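Putative glutathionylspermidine synthase (Methylobacillus flagellatus, PDB 3N6X) is a putative glutathionylspermidine synthase with a circularly permuted ATP-grasp domain, so it probably joins an acid to an amine at the expense of ATP. Local coordinates at residues A[122-127]-A[318-323]; A[330-333]-A[338-341]. All coordinates share one frame; numbering follows the deposited sequence.

Contact 1 of 2, residues A[122-127]-A[318-323]; sequences LANAQY and ADDKDT
N124 and D320 meet because both first torsions swing CG round to the side away from the backbone N (chi1 -155° and -175°), so that the two side chains reach for each other from opposite directions. The amide and the carboxylate stand perpendicular, and the bond between them is a weak one: N124 ND2 gives a hydrogen to D320 OD2 over 3.0 Å, bent to 150° at the hydrogen. Each group is also held by its own backbone. N124 OD1 accepts from the backbone N of Q126 at 3.0 Å, in the carbonyl plane and on a lone pair, which fixes the amide's rotation and leaves ND2 facing D320. In its turn, D320 OD2 accepts from the backbone N of D322 at 2.9 Å, a donor that arrives from above the carboxylate plane; this one oxygen therefore serves both N-H groups. With both hydrogen bonds of the N124 carboxamide removed, an alanine here would probably cost D320 OD2 one N-H donor and is likely to make the bend at Q126 less rigid. T323 OG1 comes no nearer than 4.4 Å to N124 ND2 and hydrogen-bonds to the carbonyl of V317; F101 of helix 81-105 touches both T323 and A318. What joins the loop before strand 144-151 to the 318-323 segment is thus a pair of Asx turns, the one at N124 set within a type I beta turn that runs to Y127, linked through their side chains.

Contact 2 of 2, residues A[330-333]-A[338-341]; sequences MIRF and EPIL
A two-pronged salt bridge, with a small apolar patch beside it, ties helix 327-335 to the loop that follows it, R332 and I331 on the helix meeting E338 and P339 just before strand 342-343. R332 presents its guanidinium side-on: NE reaches E338 OE2 and NH2 reaches E338 OE1, both at 2.7 Å. The bonds are nearly straight, 171° at NE and 165° at NH2. The carboxylate is turned 32° from the guanidinium plane, so both donors reach the syn side of their oxygens from somewhat out of the carboxylate plane, while the oxygens stay near the guanidinium plane. The arginine runs extended from CG to NE, whereas E338 bends at chi2, which curls its carboxylate back to the helix although its CB starts out pointing away. This is a helix-to-strand connection: after helix 327-335 the chain doubles back past I331 and R332 before entering strand 342-343, which pairs in parallel with strand 157-163 in the large mixed sheet. P339 CD sits over one face of the guanidinium, displaced toward its rim and 3.6 Å from R332 NH2. P339 CB meets I331 CD1 at 3.9 Å. R332 NH1 has a second acid, E329, while Q93 of helix 81-105 touches I331 and hydrogen-bonds to the backbone of E338 and I340.

In the fold
Contact 1 closes before contact 2 opens, so the two come in series along the chain, their centres about 19 Å apart. Helix 316-319, at the start of the second segment of contact 1, is followed directly by helix 327-335, which supplies the first segment of contact 2. The two contacts touch where T323 CG2 packs on CE of the selenomethionine M330 at 3.5 Å. Both are set along helix 81-105: F101 meets A318, T323 and M330, and Q93 and A97 meet I331. Contact 1 brings in the distant 122-127 loop, whereas contact 2 is local and leads into the large mixed sheet of this ATP-grasp family protein. Helix 81-105 is thus a neighbour common to both contacts.

Contact 1 of 2, residues A[122-127]-A[318-323]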
loop_
_atom_site.group_PDB
_atom_site.type_symbol
_atom_site.label_atom_id
_atom_site.label_comp_id
_atom_site.label_asym_id
_atom_site.label_seq_id
_atom_site.Cartn_x
_atom_site.Cartn_y
_atom_site.Cartn_z
ATOM N N LEU A 122 -13.109 -13.120 -15.799
ATOM C CA LEU A 122 -12.452 -13.060 -17.108
ATOM C C LEU A 122 -12.962 -11.887 -17.970
ATOM O O LEU A 122 -12.392 -11.613 -19.025
ATOM C CB LEU A 122 -12.589 -14.408 -17.847
ATOM C CG LEU A 122 -12.105 -15.642 -17.078
ATOM C CD1 LEU A 122 -12.282 -16.903 -17.905
ATOM C CD2 LEU A 122 -10.654 -15.497 -16.655
ATOM N N ALA A 123 -14.024 -11.184 -17.500
ATOM C CA ALA A 123 -14.549 -9.978 -18.160
ATOM C C ALA A 123 -13.785 -8.740 -17.666
ATOM O O ALA A 123 -13.903 -7.666 -18.256
ATOM C CB ALA A 123 -16.043 -9.819 -17.874
ATOM N N ASN A 124 -12.986 -8.900 -16.592
ATOM C CA ASN A 124 -12.210 -7.815 -16.011
ATOM C C ASN A 124 -11.133 -7.320 -16.965
ATOM O O ASN A 124 -10.374 -8.125 -17.513
ATOM C CB ASN A 124 -11.601 -8.238 -14.681
ATOM C CG ASN A 124 -11.311 -7.085 -13.771
ATOM O OD1 ASN A 124 -10.573 -6.151 -14.116
ATOM N ND2 ASN A 124 -11.894 -7.118 -12.589
ATOM N N ALA A 125 -11.072 -5.984 -17.163
ATOM C CA ALA A 125 -10.108 -5.317 -18.057
ATOM C C ALA A 125 -8.693 -5.495 -17.564
ATOM O O ALA A 125 -7.746 -5.415 -18.353
ATOM C CB ALA A 125 -10.431 -3.836 -18.153
ATOM N N GLN A 126 -8.540 -5.759 -16.253
ATOM C CA GLN A 126 -7.236 -5.977 -15.629
ATOM C C GLN A 126 -6.696 -7.397 -15.878
ATOM O O GLN A 126 -5.496 -7.630 -15.712
ATOM C CB GLN A 126 -7.295 -5.645 -14.134
ATOM C CG GLN A 126 -7.406 -4.146 -13.843
ATOM C CD GLN A 126 -6.284 -3.364 -14.482
ATOM O OE1 GLN A 126 -5.103 -3.675 -14.317
ATOM N NE2 GLN A 126 -6.634 -2.354 -15.253
ATOM N N TYR A 127 -7.568 -8.335 -16.313
ATOM C CA TYR A 127 -7.133 -9.676 -16.690
ATOM C C TYR A 127 -6.475 -9.564 -18.063
ATOM O O TYR A 127 -7.110 -9.086 -18.997
ATOM C CB TYR A 127 -8.320 -10.676 -16.721
ATOM C CG TYR A 127 -7.934 -12.048 -17.244
ATOM C CD1 TYR A 127 -7.405 -13.017 -16.395
ATOM C CD2 TYR A 127 -7.994 -12.340 -18.609
ATOM C CE1 TYR A 127 -6.990 -14.260 -16.880
ATOM C CE2 TYR A 127 -7.578 -13.578 -19.106
ATOM C CZ TYR A 127 -7.085 -14.537 -18.235
ATOM O OH TYR A 127 -6.678 -15.757 -18.718
ATOM N N ALA A 318 -6.055 -9.183 -9.497
ATOM C CA ALA A 318 -6.093 -9.621 -8.092
ATOM C C ALA A 318 -6.441 -8.498 -7.083
ATOM O O ALA A 318 -6.972 -8.793 -6.007
ATOM C CB ALA A 318 -4.786 -10.281 -7.715
ATOM N N ASP A 319 -6.144 -7.237 -7.409
ATOM C CA ASP A 319 -6.468 -6.156 -6.484
ATOM C C ASP A 319 -7.624 -5.274 -6.953
ATOM O O ASP A 319 -7.937 -4.283 -6.298
ATOM C CB ASP A 319 -5.224 -5.330 -6.112
ATOM C CG ASP A 319 -4.645 -4.522 -7.252
ATOM O OD1 ASP A 319 -5.100 -4.707 -8.401
ATOM O OD2 ASP A 319 -3.706 -3.740 -7.003
ATOM N N ASP A 320 -8.295 -5.666 -8.057
ATOM C CA ASP A 320 -9.514 -5.005 -8.528
ATOM C C ASP A 320 -10.633 -5.140 -7.466
ATOM O O ASP A 320 -10.739 -6.175 -6.807
ATOM C CB ASP A 320 -9.993 -5.617 -9.853
ATOM C CG ASP A 320 -11.189 -4.889 -10.435
ATOM O OD1 ASP A 320 -10.988 -3.835 -11.076
ATOM O OD2 ASP A 320 -12.332 -5.326 -10.174
ATOM N N LYS A 321 -11.459 -4.099 -7.323
ATOM C CA LYS A 321 -12.554 -4.048 -6.348
ATOM C C LYS A 321 -13.496 -5.272 -6.414
ATOM O O LYS A 321 -13.966 -5.728 -5.370
ATOM C CB LYS A 321 -13.321 -2.702 -6.446
ATOM C CG LYS A 321 -14.657 -2.748 -7.212
ATOM C CD LYS A 321 -14.513 -2.397 -8.689
ATOM C CE LYS A 321 -15.759 -1.726 -9.240
ATOM N NZ LYS A 321 -16.931 -2.643 -9.290
ATOM N N ASP A 322 -13.691 -5.854 -7.624
ATOM C CA ASP A 322 -14.548 -7.032 -7.788
ATOM C C ASP A 322 -13.882 -8.349 -7.384
ATOM O O ASP A 322 -14.581 -9.348 -7.174
ATOM C CB ASP A 322 -15.106 -7.120 -9.212
ATOM C CG ASP A 322 -16.123 -6.040 -9.546
ATOM O OD1 ASP A 322 -16.879 -5.621 -8.626
ATOM O OD2 ASP A 322 -16.187 -5.635 -10.719
ATOM N N THR A 323 -12.542 -8.374 -7.292
ATOM C CA THR A 323 -11.832 -9.607 -6.912
ATOM C C THR A 323 -11.585 -9.646 -5.409
ATOM O O THR A 323 -11.523 -10.723 -4.829
ATOM C CB THR A 323 -10.544 -9.757 -7.722
ATOM O OG1 THR A 323 -10.848 -9.588 -9.099
ATOM C CG2 THR A 323 -9.889 -11.102 -7.527
#

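Contact 2 of 2, residues A[330-333]-A[338-341]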
loop_
_atom_site.group_PDB
_atom_site.type_symbol
_atom_site.label_atom_id
_atom_site.label_comp_id
_atom_site.label_asym_id
_atom_site.label_seq_id
_atom_site.Cartn_x
_atom_site.Cartn_y
_atom_site.Cartn_z
HETATM N N MSE A 330 -9.484 -17.507 -1.504
HETATM C CA MSE A 330 -8.178 -17.869 -2.092
HETATM C C MSE A 330 -7.287 -18.488 -1.014
HETATM O O MSE A 330 -6.584 -19.448 -1.284
HETATM C CB MSE A 330 -7.471 -16.647 -2.660
HETATM C CG MSE A 330 -8.181 -15.990 -3.828
HETATM SE SE MSE A 330 -7.254 -14.290 -4.234
HETATM C CE MSE A 330 -8.590 -13.525 -5.338
ATOM N N ILE A 331 -7.273 -17.890 0.196
ATOM C CA ILE A 331 -6.466 -18.398 1.314
ATOM C C ILE A 331 -6.876 -19.855 1.650
ATOM O O ILE A 331 -6.024 -20.732 1.665
ATOM C CB ILE A 331 -6.513 -17.447 2.554
ATOM C CG1 ILE A 331 -5.846 -16.085 2.244
ATOM C CG2 ILE A 331 -5.870 -18.113 3.792
ATOM C CD1 ILE A 331 -6.362 -14.907 3.104
ATOM N N ARG A 332 -8.185 -20.116 1.785
ATOM C CA ARG A 332 -8.717 -21.471 2.034
ATOM C C ARG A 332 -8.388 -22.419 0.894
ATOM O O ARG A 332 -7.897 -23.508 1.148
ATOM C CB ARG A 332 -10.240 -21.426 2.266
ATOM C CG ARG A 332 -10.639 -20.555 3.433
ATOM C CD ARG A 332 -12.115 -20.590 3.699
ATOM N NE ARG A 332 -12.412 -20.002 5.001
ATOM C CZ ARG A 332 -12.980 -18.816 5.174
ATOM N NH1 ARG A 332 -13.406 -18.116 4.129
ATOM N NH2 ARG A 332 -13.166 -18.339 6.392
ATOM N N PHE A 333 -8.598 -21.987 -0.371
ATOM C CA PHE A 333 -8.352 -22.838 -1.543
ATOM C C PHE A 333 -6.855 -23.166 -1.770
ATOM O O PHE A 333 -6.509 -24.330 -1.937
ATOM C CB PHE A 333 -8.992 -22.226 -2.813
ATOM C CG PHE A 333 -8.898 -23.092 -4.057
ATOM C CD1 PHE A 333 -9.771 -24.166 -4.249
ATOM C CD2 PHE A 333 -7.946 -22.828 -5.042
ATOM C CE1 PHE A 333 -9.687 -24.962 -5.401
ATOM C CE2 PHE A 333 -7.865 -23.625 -6.188
ATOM C CZ PHE A 333 -8.736 -24.690 -6.359
ATOM N N GLU A 338 -7.382 -20.991 7.355
ATOM C CA GLU A 338 -8.355 -19.956 7.631
ATOM C C GLU A 338 -7.646 -18.587 7.565
ATOM O O GLU A 338 -6.499 -18.471 8.021
ATOM C CB GLU A 338 -8.980 -20.170 9.030
ATOM C CG GLU A 338 -10.160 -21.138 9.023
ATOM C CD GLU A 338 -11.310 -20.711 8.126
ATOM O OE1 GLU A 338 -11.958 -19.679 8.429
ATOM O OE2 GLU A 338 -11.532 -21.383 7.092
ATOM N N PRO A 339 -8.291 -17.540 6.990
ATOM C CA PRO A 339 -7.632 -16.221 6.922
ATOM C C PRO A 339 -7.277 -15.660 8.298
ATOM O O PRO A 339 -8.130 -15.637 9.188
ATOM C CB PRO A 339 -8.677 -15.339 6.219
ATOM C CG PRO A 339 -9.549 -16.300 5.487
ATOM C CD PRO A 339 -9.626 -17.507 6.355
ATOM N N ILE A 340 -6.022 -15.194 8.473
ATOM C CA ILE A 340 -5.584 -14.575 9.736
ATOM C C ILE A 340 -6.193 -13.163 9.830
ATOM O O ILE A 340 -6.737 -12.792 10.871
ATOM C CB ILE A 340 -4.022 -14.557 9.856
ATOM C CG1 ILE A 340 -3.448 -15.994 9.942
ATOM C CG2 ILE A 340 -3.542 -13.660 11.039
ATOM C CD1 ILE A 340 -1.952 -16.095 9.590
ATOM N N LEU A 341 -6.108 -12.393 8.735
ATOM C CA LEU A 341 -6.668 -11.032 8.671
ATOM C C LEU A 341 -8.022 -11.045 7.977
ATOM O O LEU A 341 -8.204 -11.765 6.995
ATOM C CB LEU A 341 -5.708 -10.075 7.938
ATOM C CG LEU A 341 -4.301 -9.929 8.524
ATOM C CD1 LEU A 341 -3.418 -9.091 7.601
ATOM C CD2 LEU A 341 -4.337 -9.327 9.932
#